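Local atomic coordinates of aspartate--tRNA(Asp/Asn) ligase (Sulfolobus tokodaii, PDB entry 1WYD), a protein that probably attaches L-aspartate, activated with ATP, to both tRNA(Asp) and tRNA(Asn), working as a homodimeric class II aminoacyl-tRNA synthetase. Residues Ser164-Gly168 with Arg327-Thr331; Leu190-Leu194 with Phe382-Phe387. All blocks are in the same frame, centred on the assembly; numbering follows the deposited sequence.

How the contacts relate
Both contacts lie in the class II catalytic domain, on the same side of the chain's centre, their own centres about 11 Å apart. Along the chain the order is 164-168, 190-194, 327-331 and 382-387, so the two contacts alternate: each joins an early part of the domain to a late one. Contact 1 pairs two loops at the predicted aspartate site; contact 2 packs helix 189-199, whose start belongs to the predicted aspartate region, against helix 381-384 and the 3-10 turn after it. Phe329 of contact 1 meets Phe383 edge-to-face, while Phe382 packs on Ser164 and Ala165. Phe382 and Phe383 thus touch both the loops of contact 1 and helix 189-199.

Contact 1: Ser164-Gly168 with Arg327-Thr331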
loop_
_atom_site.group_PDB
_atom_site.type_symbol
_atom_site.label_atom_id
_atom_site.label_comp_id
_atom_site.label_asym_id
_atom_site.label_seq_id
_atom_site.Cartn_x
_atom_site.Cartn_y
_atom_site.Cartn_z
ATOM N N SER B 164 2.170 21.292 8.579
ATOM C CA SER B 164 2.864 21.387 9.857
ATOM C C SER B 164 2.728 20.084 10.599
ATOM O O SER B 164 1.837 19.314 10.314
ATOM C CB SER B 164 2.342 22.566 10.693
ATOM O OG SER B 164 0.946 22.456 10.947
ATOM N N ALA B 165 3.620 19.845 11.551
ATOM C CA ALA B 165 3.689 18.589 12.291
ATOM C C ALA B 165 2.525 18.411 13.244
ATOM O O ALA B 165 1.959 19.394 13.744
ATOM C CB ALA B 165 4.996 18.545 13.077
ATOM N N THR B 166 2.195 17.154 13.536
ATOM C CA THR B 166 1.095 16.852 14.446
ATOM C C THR B 166 1.599 16.836 15.883
ATOM O O THR B 166 0.904 17.269 16.799
ATOM C CB THR B 166 0.431 15.538 14.023
ATOM O OG1 THR B 166 -0.497 15.823 12.969
ATOM C CG2 THR B 166 -0.440 14.927 15.151
ATOM N N GLU B 167 2.814 16.344 16.075
ATOM C CA GLU B 167 3.469 16.422 17.377
ATOM C C GLU B 167 4.789 17.203 17.290
ATOM O O GLU B 167 5.782 16.679 16.783
ATOM C CB GLU B 167 3.709 15.022 17.963
ATOM C CG GLU B 167 2.508 14.071 17.912
ATOM C CD GLU B 167 2.934 12.620 17.736
ATOM O OE1 GLU B 167 3.842 12.182 18.477
ATOM O OE2 GLU B 167 2.379 11.913 16.861
ATOM N N GLY B 168 4.773 18.459 17.770
ATOM C CA GLY B 168 5.958 19.324 17.849
ATOM C C GLY B 168 7.059 18.684 18.682
ATOM O O GLY B 168 6.772 18.086 19.723
ATOM N N ARG B 327 2.722 10.508 26.430
ATOM C CA ARG B 327 1.974 10.071 25.257
ATOM C C ARG B 327 1.378 11.314 24.607
ATOM O O ARG B 327 1.209 12.305 25.286
ATOM C CB ARG B 327 0.887 9.084 25.678
ATOM C CG ARG B 327 1.455 7.757 26.205
ATOM C CD ARG B 327 1.396 6.675 25.170
ATOM N NE ARG B 327 2.529 5.779 25.206
ATOM C CZ ARG B 327 2.642 4.686 24.455
ATOM N NH1 ARG B 327 1.708 4.354 23.564
ATOM N NH2 ARG B 327 3.717 3.931 24.600
ATOM N N PRO B 328 1.093 11.286 23.298
ATOM C CA PRO B 328 0.545 12.457 22.601
ATOM C C PRO B 328 -0.685 13.091 23.245
ATOM O O PRO B 328 -1.363 12.475 24.067
ATOM C CB PRO B 328 0.201 11.889 21.234
ATOM C CG PRO B 328 1.262 10.894 21.024
ATOM C CD PRO B 328 1.339 10.178 22.358
ATOM N N PHE B 329 -0.961 14.330 22.855
ATOM C CA PHE B 329 -2.158 15.046 23.295
ATOM C C PHE B 329 -3.432 14.372 22.786
ATOM O O PHE B 329 -4.520 14.624 23.300
ATOM C CB PHE B 329 -2.116 16.486 22.765
ATOM C CG PHE B 329 -2.375 16.595 21.270
ATOM C CD1 PHE B 329 -3.646 16.926 20.789
ATOM C CD2 PHE B 329 -1.354 16.380 20.348
ATOM C CE1 PHE B 329 -3.901 17.025 19.398
ATOM C CE2 PHE B 329 -1.598 16.483 18.952
ATOM C CZ PHE B 329 -2.876 16.809 18.482
ATOM N N TYR B 330 -3.314 13.571 21.734
ATOM C CA TYR B 330 -4.502 13.001 21.109
ATOM C C TYR B 330 -4.931 11.699 21.801
ATOM O O TYR B 330 -5.947 11.116 21.434
ATOM C CB TYR B 330 -4.354 12.829 19.559
ATOM C CG TYR B 330 -3.097 12.110 19.092
ATOM C CD1 TYR B 330 -2.976 10.749 19.216
ATOM C CD2 TYR B 330 -2.041 12.812 18.506
ATOM C CE1 TYR B 330 -1.840 10.079 18.797
ATOM C CE2 TYR B 330 -0.887 12.150 18.071
ATOM C CZ TYR B 330 -0.802 10.776 18.232
ATOM O OH TYR B 330 0.321 10.096 17.828
ATOM N N THR B 331 -4.162 11.272 22.808
ATOM C CA THR B 331 -4.411 10.021 23.545
ATOM C C THR B 331 -5.316 10.233 24.782
ATOM O O THR B 331 -5.049 11.073 25.608
ATOM C CB THR B 331 -3.029 9.351 23.867
ATOM O OG1 THR B 331 -2.761 8.333 22.892
ATOM C CG2 THR B 331 -3.020 8.575 25.170
#
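At the edge of the predicted aspartate pocket of this class II synthetase, the loop 164-168 meets a type I beta turn, Pro328 to Thr331, through Glu167 and Tyr330. The phenol of Tyr330 donates a hydrogen bond from OH to Glu167 OE2 over 2.9 Å. It comes from above the carboxylate, 63° out of its plane, whereas OE2 itself lies at the edge of the tyrosine ring and in the ring plane. The two flat groups stand 73° apart. The rest of the glutamate side chain also touches the turn: Glu167 OE1 comes to 3.8 Å from Pro328 CG, and Glu167 CG lies 3.9 Å from Tyr330 CE2. The glutamate reaches across because CG is anti to its own carbonyl carbon (chi1 -47°) and the chain bends at chi2. One face of the Tyr330 ring is covered from within the turn by Pro328 CB, 3.3 Å above its plane. The turn itself is closed by Thr331 N bonding to Pro328 O at 3.3 Å. Thr166 makes the flanking contacts: its carbonyl O approaches the edge of the Phe329 ring, 3.4 Å from CE2, and its methyl CG2 reaches Tyr330 CE2 at 4.1 Å. Phe329 also packs against Leu366, Ala369 and Leu370 of helix 363-371. An alanine in place of Glu167 would remove the carboxylate and is likely to leave the Tyr330 hydroxyl without this acceptor and to take away the packing of OE1 on Pro328 CG. Arg359 lies close to Tyr330 and Arg210 close to Glu167, both predicted to bind aspartate as Glu167 is. The geometry is consistent with Tyr330 positioning a predicted aspartate-binding residue at the amino acid pocket of a class II aspartyl-tRNA synthetase.

Contact 2: Leu190-Leu194 with Phe382-Phe387; sequences LYKEL and FFLKWF
Leu190, on helix 189-199, runs its side chain into a cluster of aromatic residues from 382-387. Its CB starts against the Phe383 ring, 3.7 Å from CE1, and CG follows at 4.0 Å from CD1 of the same ring. There the chain forks. CD1 settles over one face of Phe383 in a CH-pi contact, 3.7 Å from the centroid and 20° off the normal, and also nears Trp386 CD1. Leu190 CD2 turns to Phe382 CD2, 4.0 Å away. With CG anti to the backbone N (chi1 165°) the chain leans along the Phe383 ring, and chi2 then turns the two methyls to different partners. One helical turn on, Leu194 makes a second CH-pi contact: CD1 stands 3.8 Å from the centroid of the five-membered ring of Trp386, 8° off the normal, with CD2 beside Trp386 CG and CB. The aliphatic chain of Lys385 covers the opposite face of that indole. Glu193 brings its carboxylate to the ring edges, OE2 at 3.8 Å from Phe383 CZ and OE1 near Phe387 CZ. Its oxygens are hydrogen-bonded outside the two segments, OE1 with His394 NE2 and OE2 with Gln189 NE2. Leu194 and Trp386 also pack on Val122 of the second subunit. This buried leucine-aromatic core joins two helical segments of the class II catalytic domain where helix 189-199 enters the predicted aspartate region, with Glu193 close to Arg359, a predicted aspartate ligand.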
loop_
_atom_site.group_PDB
_atom_site.type_symbol
_atom_site.label_atom_id
_atom_site.label_comp_id
_atom_site.label_asym_id
_atom_site.label_seq_id
_atom_site.Cartn_x
_atom_site.Cartn_y
_atom_site.Cartn_z
ATOM N N LEU B 190 -3.486 11.993 12.088
ATOM C CA LEU B 190 -4.641 12.864 12.007
ATOM C C LEU B 190 -5.619 12.415 10.930
ATOM O O LEU B 190 -6.828 12.399 11.167
ATOM C CB LEU B 190 -4.217 14.331 11.728
ATOM C CG LEU B 190 -5.336 15.294 11.270
ATOM C CD1 LEU B 190 -6.337 15.588 12.402
ATOM C CD2 LEU B 190 -4.759 16.622 10.724
ATOM N N TYR B 191 -5.098 12.019 9.769
ATOM C CA TYR B 191 -5.945 11.709 8.624
ATOM C C TYR B 191 -6.769 10.438 8.804
ATOM O O TYR B 191 -7.927 10.391 8.352
ATOM C CB TYR B 191 -5.133 11.708 7.350
ATOM C CG TYR B 191 -4.618 13.121 7.023
ATOM C CD1 TYR B 191 -3.331 13.523 7.411
ATOM C CD2 TYR B 191 -5.435 14.059 6.384
ATOM C CE1 TYR B 191 -2.851 14.817 7.133
ATOM C CE2 TYR B 191 -4.973 15.353 6.106
ATOM C CZ TYR B 191 -3.676 15.723 6.492
ATOM O OH TYR B 191 -3.199 16.994 6.236
ATOM N N LYS B 192 -6.208 9.444 9.489
ATOM C CA LYS B 192 -6.902 8.173 9.657
ATOM C C LYS B 192 -7.977 8.333 10.720
ATOM O O LYS B 192 -9.043 7.734 10.623
ATOM C CB LYS B 192 -5.924 7.013 9.952
ATOM C CG LYS B 192 -5.204 7.107 11.259
ATOM C CD LYS B 192 -4.121 6.055 11.391
ATOM C CE LYS B 192 -3.635 6.018 12.850
ATOM N NZ LYS B 192 -2.579 5.040 13.120
ATOM N N GLU B 193 -7.727 9.200 11.700
ATOM C CA GLU B 193 -8.770 9.557 12.662
ATOM C C GLU B 193 -9.922 10.191 11.920
ATOM O O GLU B 193 -11.077 9.826 12.136
ATOM C CB GLU B 193 -8.247 10.508 13.728
ATOM C CG GLU B 193 -7.113 9.927 14.564
ATOM C CD GLU B 193 -6.909 10.666 15.879
ATOM O OE1 GLU B 193 -7.910 10.942 16.585
ATOM O OE2 GLU B 193 -5.738 10.938 16.236
ATOM N N LEU B 194 -9.590 11.129 11.029
ATOM C CA LEU B 194 -10.573 11.823 10.223
ATOM C C LEU B 194 -11.410 10.858 9.403
ATOM O O LEU B 194 -12.644 10.993 9.352
ATOM C CB LEU B 194 -9.903 12.846 9.267
ATOM C CG LEU B 194 -9.221 14.057 9.930
ATOM C CD1 LEU B 194 -8.995 15.149 8.915
ATOM C CD2 LEU B 194 -10.000 14.588 11.131
ATOM N N PHE B 382 -5.578 23.252 12.830
ATOM C CA PHE B 382 -5.680 22.277 11.743
ATOM C C PHE B 382 -6.084 20.860 12.212
ATOM O O PHE B 382 -6.620 20.067 11.424
ATOM C CB PHE B 382 -4.370 22.221 10.955
ATOM C CG PHE B 382 -3.281 21.447 11.645
ATOM C CD1 PHE B 382 -2.531 22.033 12.676
ATOM C CD2 PHE B 382 -2.997 20.136 11.271
ATOM C CE1 PHE B 382 -1.522 21.331 13.331
ATOM C CE2 PHE B 382 -1.977 19.417 11.904
ATOM C CZ PHE B 382 -1.237 20.016 12.939
ATOM N N PHE B 383 -5.828 20.563 13.484
ATOM C CA PHE B 383 -6.198 19.288 14.078
ATOM C C PHE B 383 -7.483 19.406 14.904
ATOM O O PHE B 383 -8.358 18.547 14.839
ATOM C CB PHE B 383 -5.028 18.786 14.947
ATOM C CG PHE B 383 -5.132 17.340 15.400
ATOM C CD1 PHE B 383 -4.177 16.397 14.970
ATOM C CD2 PHE B 383 -6.107 16.941 16.310
ATOM C CE1 PHE B 383 -4.221 15.063 15.396
ATOM C CE2 PHE B 383 -6.169 15.615 16.746
ATOM C CZ PHE B 383 -5.219 14.671 16.289
ATOM N N LEU B 384 -7.584 20.468 15.688
ATOM C CA LEU B 384 -8.733 20.714 16.552
ATOM C C LEU B 384 -10.075 20.902 15.853
ATOM O O LEU B 384 -11.096 20.363 16.315
ATOM C CB LEU B 384 -8.457 21.925 17.427
ATOM C CG LEU B 384 -7.276 21.767 18.380
ATOM C CD1 LEU B 384 -6.946 23.156 18.948
ATOM C CD2 LEU B 384 -7.618 20.771 19.485
ATOM N N LYS B 385 -10.065 21.626 14.734
ATOM C CA LYS B 385 -11.295 22.068 14.061
ATOM C C LYS B 385 -12.269 20.952 13.726
ATOM O O LYS B 385 -13.484 21.146 13.818
ATOM C CB LYS B 385 -10.976 22.812 12.752
ATOM C CG LYS B 385 -10.382 21.916 11.675
ATOM C CD LYS B 385 -10.806 22.368 10.287
ATOM C CE LYS B 385 -9.697 23.170 9.626
ATOM N NZ LYS B 385 -10.078 23.408 8.213
ATOM N N TRP B 386 -11.731 19.809 13.296
ATOM C CA TRP B 386 -12.547 18.708 12.806
ATOM C C TRP B 386 -13.457 18.159 13.895
ATOM O O TRP B 386 -14.536 17.673 13.596
ATOM C CB TRP B 386 -11.670 17.596 12.250
ATOM C CG TRP B 386 -10.679 18.078 11.273
ATOM C CD1 TRP B 386 -9.329 18.195 11.459
ATOM C CD2 TRP B 386 -10.949 18.519 9.933
ATOM N NE1 TRP B 386 -8.745 18.696 10.318
ATOM C CE2 TRP B 386 -9.712 18.896 9.362
ATOM C CE3 TRP B 386 -12.114 18.630 9.153
ATOM C CZ2 TRP B 386 -9.605 19.385 8.065
ATOM C CZ3 TRP B 386 -12.009 19.127 7.852
ATOM C CH2 TRP B 386 -10.762 19.491 7.322
ATOM N N PHE B 387 -13.025 18.302 15.146
ATOM C CA PHE B 387 -13.758 17.814 16.335
ATOM C C PHE B 387 -14.935 18.695 16.786
ATOM O O PHE B 387 -15.624 18.362 17.746
ATOM C CB PHE B 387 -12.785 17.575 17.505
ATOM C CG PHE B 387 -11.768 16.512 17.218
ATOM C CD1 PHE B 387 -10.684 16.775 16.397
ATOM C CD2 PHE B 387 -11.925 15.228 17.723
ATOM C CE1 PHE B 387 -9.782 15.801 16.086
ATOM C CE2 PHE B 387 -10.995 14.251 17.427
ATOM C CZ PHE B 387 -9.930 14.545 16.591
#